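Local coordinates for protein AopB (Aeromonas hydrophila, PDB 3WXX) that is a type III secretion translocator of the SctE/SipB/YopB family that binds the chaperone AcrH and is thought to insert into host membranes during translocon assembly, at residues A144-M148 with A191-I195; M149-V155 with E187-A191. All blocks are in the same frame, centred on the assembly; numbering follows the deposited sequence.

Interaction 1. Residues A144-M148 with A191-I195; sequences AVGAM and AIVSI
M148, present as selenomethionine, and I195 give up the most surface to this contact: each loses 68 Å² of the total of 278 Å² buried between 144-148 and 191-195. The two side chains cross obliquely: M148 CE lies 3.6 Å from I195 CD1, and M148 CG approaches the same methyl at 3.9 Å, so the ethyl end of I195 touches the carbons on either side of the selenium. The bend at chi2 (-81°) carries SE of M148 across toward 191-195, and the extended chi3 then sends CE along that helix to I195 CD1. I195 CD1 reaches further, to A144 CB at 4.0 Å, one helical turn before M148.

V145 is the third main contributor. Its CG2 branch, anti to the backbone N, meets A191 CB at 3.8 Å, while V145 CB faces I195 CG1 at 4.3 Å. A191 CB is thus shared, since M148 CB touches it at 3.6 Å; this small residue lies where the backbones come nearest, its CA 5.5 Å from that of M148. The short helix axes approach to 9.3 Å at 126°, inclined well away from antiparallel.

The S194 hydroxyl is hydrogen-bonded within its own helix, to V190 O. Beyond the pair, V145 and I195 also touch helix 201-217, and A144 packs on H57 of AcrH. With no hydrogen bond across the segments, cohesion rests on shape and apolar burial, consistent with segments predicted to span a membrane.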
loop_
_atom_site.group_PDB
_atom_site.type_symbol
_atom_site.label_atom_id
_atom_site.label_comp_id
_atom_site.label_asym_id
_atom_site.label_seq_id
_atom_site.Cartn_x
_atom_site.Cartn_y
_atom_site.Cartn_z
ATOM N N ALA B 144 0.682 -2.491 8.437
ATOM C CA ALA B 144 -0.756 -2.693 8.420
ATOM C C ALA B 144 -1.524 -1.392 8.220
ATOM O O ALA B 144 -2.179 -1.213 7.217
ATOM C CB ALA B 144 -1.208 -3.338 9.707
ATOM N N VAL B 145 -1.389 -0.454 9.138
ATOM C CA VAL B 145 -2.139 0.774 8.988
ATOM C C VAL B 145 -1.749 1.494 7.694
ATOM O O VAL B 145 -2.585 2.187 7.082
ATOM C CB VAL B 145 -1.980 1.710 10.211
ATOM C CG1 VAL B 145 -0.559 2.249 10.295
ATOM C CG2 VAL B 145 -2.993 2.847 10.173
ATOM N N GLY B 146 -0.475 1.379 7.300
ATOM C CA GLY B 146 0.001 2.052 6.075
ATOM C C GLY B 146 -0.678 1.499 4.862
ATOM O O GLY B 146 -1.141 2.234 3.986
ATOM N N ALA B 147 -0.792 0.196 4.810
ATOM C CA ALA B 147 -1.455 -0.407 3.677
ATOM C C ALA B 147 -2.939 -0.042 3.669
ATOM O O ALA B 147 -3.509 0.184 2.609
ATOM C CB ALA B 147 -1.272 -1.910 3.691
HETATM N N MSE B 148 -3.549 -0.008 4.849
HETATM C CA MSE B 148 -4.920 0.438 4.990
HETATM C C MSE B 148 -5.116 1.804 4.408
HETATM O O MSE B 148 -5.986 1.998 3.583
HETATM C CB MSE B 148 -5.350 0.532 6.449
HETATM C CG MSE B 148 -5.407 -0.827 7.161
HETATM SE SE MSE B 148 -7.065 -1.704 6.716
HETATM C CE MSE B 148 -6.926 -2.814 8.309
ATOM N N ALA B 191 -8.546 4.302 8.819
ATOM C CA ALA B 191 -7.620 3.157 8.944
ATOM C C ALA B 191 -7.416 2.719 10.394
ATOM O O ALA B 191 -7.456 1.521 10.694
ATOM C CB ALA B 191 -6.271 3.473 8.294
ATOM N N ILE B 192 -7.186 3.693 11.288
ATOM C CA ILE B 192 -7.056 3.398 12.730
ATOM C C ILE B 192 -8.265 2.662 13.277
ATOM O O ILE B 192 -8.131 1.690 14.031
ATOM C CB ILE B 192 -6.838 4.653 13.591
ATOM C CG1 ILE B 192 -5.387 5.095 13.491
ATOM C CG2 ILE B 192 -7.054 4.333 15.044
ATOM C CD1 ILE B 192 -5.142 6.077 12.393
ATOM N N VAL B 193 -9.445 3.138 12.902
ATOM C CA VAL B 193 -10.653 2.502 13.370
ATOM C C VAL B 193 -10.663 1.089 12.810
ATOM O O VAL B 193 -10.817 0.112 13.554
ATOM C CB VAL B 193 -11.909 3.286 12.939
ATOM C CG1 VAL B 193 -13.166 2.530 13.324
ATOM C CG2 VAL B 193 -11.921 4.671 13.571
ATOM N N SER B 194 -10.498 0.990 11.492
ATOM C CA SER B 194 -10.490 -0.316 10.823
ATOM C C SER B 194 -9.526 -1.262 11.529
ATOM O O SER B 194 -9.853 -2.433 11.693
ATOM C CB SER B 194 -10.115 -0.181 9.344
ATOM O OG SER B 194 -10.424 1.123 8.851
ATOM N N ILE B 195 -8.332 -0.779 11.925
ATOM C CA ILE B 195 -7.376 -1.649 12.645
ATOM C C ILE B 195 -8.003 -2.071 13.958
ATOM O O ILE B 195 -8.018 -3.253 14.288
ATOM C CB ILE B 195 -6.006 -0.991 12.948
ATOM C CG1 ILE B 195 -5.204 -0.646 11.682
ATOM C CG2 ILE B 195 -5.142 -1.912 13.794
ATOM C CD1 ILE B 195 -4.699 -1.838 10.901
#

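Interaction 2. Residues M149-V155 with E187-A191; sequences MIVGGAV and EILVA
The apolar part of the contact is led by M149, a selenomethionine, whose side chain runs alongside that of I188. M149 CG touches A191 CB at 3.9 Å, and its SE comes to I188 CG1 at 4.0 Å. The chain is extended at chi2 and folds at chi3, which keeps CE close to I188 CG1 as well. Beyond the glycines, A154 CB meets V190 CG2 at 4.1 Å, a smaller patch joining the turn to the helix.

Between these patches sits E187, which is buried and contributes slightly more area than M149. Its CG passes M149 O at 3.3 Å, and a bend at chi2 (42°) directs the carboxylate to the turn. There E187 OE1 is modelled 2.9 Å from G152 O; both are acceptors, so the pair is not a hydrogen bond, and so close an approach is doubtful in detail. V155 and E187 pass each other with opposite headings, V155 CG1 next to the carboxylate.

The break in the helix coincides with positive phi at G152 (96°) and G153. The backbone angles of G152 by themselves call for glycine, because a CB there would be jammed against V151 O. That carbonyl oxygen is hydrogen-bonded by Q50 NE2 of AcrH. Helix 126-151 thus ends at a pair of glycines, and a short connection leads to V155 at the N-cap of helix 156-161, the whole packed against helix 179-198; the predicted transmembrane segment in which it falls is therefore not one continuous helix in this complex.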
loop_
_atom_site.group_PDB
_atom_site.type_symbol
_atom_site.label_atom_id
_atom_site.label_comp_id
_atom_site.label_asym_id
_atom_site.label_seq_id
_atom_site.Cartn_x
_atom_site.Cartn_y
_atom_site.Cartn_z
HETATM N N MSE B 149 -4.298 2.766 4.778
HETATM C CA MSE B 149 -4.450 4.051 4.172
HETATM C C MSE B 149 -4.387 4.046 2.653
HETATM O O MSE B 149 -5.144 4.783 1.974
HETATM C CB MSE B 149 -3.321 4.909 4.635
HETATM C CG MSE B 149 -3.543 5.217 6.086
HETATM SE SE MSE B 149 -1.927 6.122 6.694
HETATM C CE MSE B 149 -1.806 7.414 5.208
ATOM N N ILE B 150 -3.456 3.249 2.102
ATOM C CA ILE B 150 -3.226 3.256 0.672
ATOM C C ILE B 150 -4.315 2.512 -0.064
ATOM O O ILE B 150 -4.778 2.965 -1.105
ATOM C CB ILE B 150 -1.867 2.676 0.353
ATOM C CG1 ILE B 150 -0.800 3.718 0.711
ATOM C CG2 ILE B 150 -1.789 2.274 -1.112
ATOM C CD1 ILE B 150 0.609 3.198 0.566
ATOM N N VAL B 151 -4.759 1.393 0.496
ATOM C CA VAL B 151 -5.917 0.716 -0.072
ATOM C C VAL B 151 -7.152 1.622 -0.216
ATOM O O VAL B 151 -7.863 1.503 -1.210
ATOM C CB VAL B 151 -6.269 -0.568 0.692
ATOM C CG1 VAL B 151 -7.691 -0.993 0.420
ATOM C CG2 VAL B 151 -5.350 -1.670 0.241
ATOM N N GLY B 152 -7.413 2.524 0.735
ATOM C CA GLY B 152 -8.493 3.507 0.555
ATOM C C GLY B 152 -9.814 3.120 1.194
ATOM O O GLY B 152 -10.379 3.879 1.986
ATOM N N GLY B 153 -10.312 1.931 0.877
ATOM C CA GLY B 153 -11.451 1.346 1.604
ATOM C C GLY B 153 -12.695 2.229 1.715
ATOM O O GLY B 153 -13.537 2.260 0.803
ATOM N N ALA B 154 -12.831 2.917 2.849
ATOM C CA ALA B 154 -14.047 3.684 3.149
ATOM C C ALA B 154 -14.169 4.930 2.258
ATOM O O ALA B 154 -14.963 4.953 1.313
ATOM C CB ALA B 154 -14.099 4.048 4.631
ATOM N N VAL B 155 -13.349 5.943 2.525
ATOM C CA VAL B 155 -13.400 7.187 1.767
ATOM C C VAL B 155 -12.561 7.181 0.478
ATOM O O VAL B 155 -12.328 8.218 -0.128
ATOM C CB VAL B 155 -12.991 8.362 2.666
ATOM C CG1 VAL B 155 -11.506 8.343 3.003
ATOM C CG2 VAL B 155 -13.389 9.690 2.049
ATOM N N GLU B 187 -8.511 9.527 5.964
ATOM C CA GLU B 187 -8.073 8.152 5.679
ATOM C C GLU B 187 -7.305 7.540 6.848
ATOM O O GLU B 187 -7.585 6.405 7.275
ATOM C CB GLU B 187 -7.209 8.118 4.417
ATOM C CG GLU B 187 -7.046 6.724 3.843
ATOM C CD GLU B 187 -8.340 5.901 3.847
ATOM O OE1 GLU B 187 -9.309 6.281 3.135
ATOM O OE2 GLU B 187 -8.385 4.867 4.573
ATOM N N ILE B 188 -6.376 8.318 7.400
ATOM C CA ILE B 188 -5.629 7.844 8.547
ATOM C C ILE B 188 -6.622 7.405 9.578
ATOM O O ILE B 188 -6.628 6.263 9.994
ATOM C CB ILE B 188 -4.740 8.910 9.165
ATOM C CG1 ILE B 188 -3.641 9.348 8.198
ATOM C CG2 ILE B 188 -4.146 8.388 10.478
ATOM C CD1 ILE B 188 -2.719 10.406 8.803
ATOM N N LEU B 189 -7.481 8.335 9.972
ATOM C CA LEU B 189 -8.445 8.089 11.017
ATOM C C LEU B 189 -9.294 6.888 10.717
ATOM O O LEU B 189 -9.483 6.046 11.591
ATOM C CB LEU B 189 -9.305 9.312 11.203
ATOM C CG LEU B 189 -10.502 9.225 12.152
ATOM C CD1 LEU B 189 -10.156 8.627 13.508
ATOM C CD2 LEU B 189 -11.050 10.640 12.294
ATOM N N VAL B 190 -9.778 6.755 9.486
ATOM C CA VAL B 190 -10.624 5.573 9.169
ATOM C C VAL B 190 -9.780 4.281 9.348
ATOM O O VAL B 190 -10.234 3.309 9.986
ATOM C CB VAL B 190 -11.387 5.638 7.794
ATOM C CG1 VAL B 190 -11.588 7.066 7.293
ATOM C CG2 VAL B 190 -10.675 4.826 6.723
ATOM N N ALA B 191 -8.546 4.302 8.819
ATOM C CA ALA B 191 -7.620 3.157 8.944
ATOM C C ALA B 191 -7.416 2.719 10.394
ATOM O O ALA B 191 -7.456 1.521 10.694
ATOM C CB ALA B 191 -6.271 3.473 8.294
#

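Interactions 1 and 2 join the same two elements, helices 126-151 and 179-198, and follow one another along them: their centres are about 7 Å apart, they share A191, and M148 O lies 3.9 Å from E187 OE2. Both are buried contacts, but the centre of interaction 1 sits nearer the centre of the chain, about 4 Å away against about 7 Å. There the match is between two continuous helices and wholly apolar. Interaction 2 runs past the end of one helix into the turn, where several residues are partly exposed. The chemistry changes accordingly, from methyl-to-methyl packing in the helix core to a buried carboxylate among backbone carbonyls at the helix end.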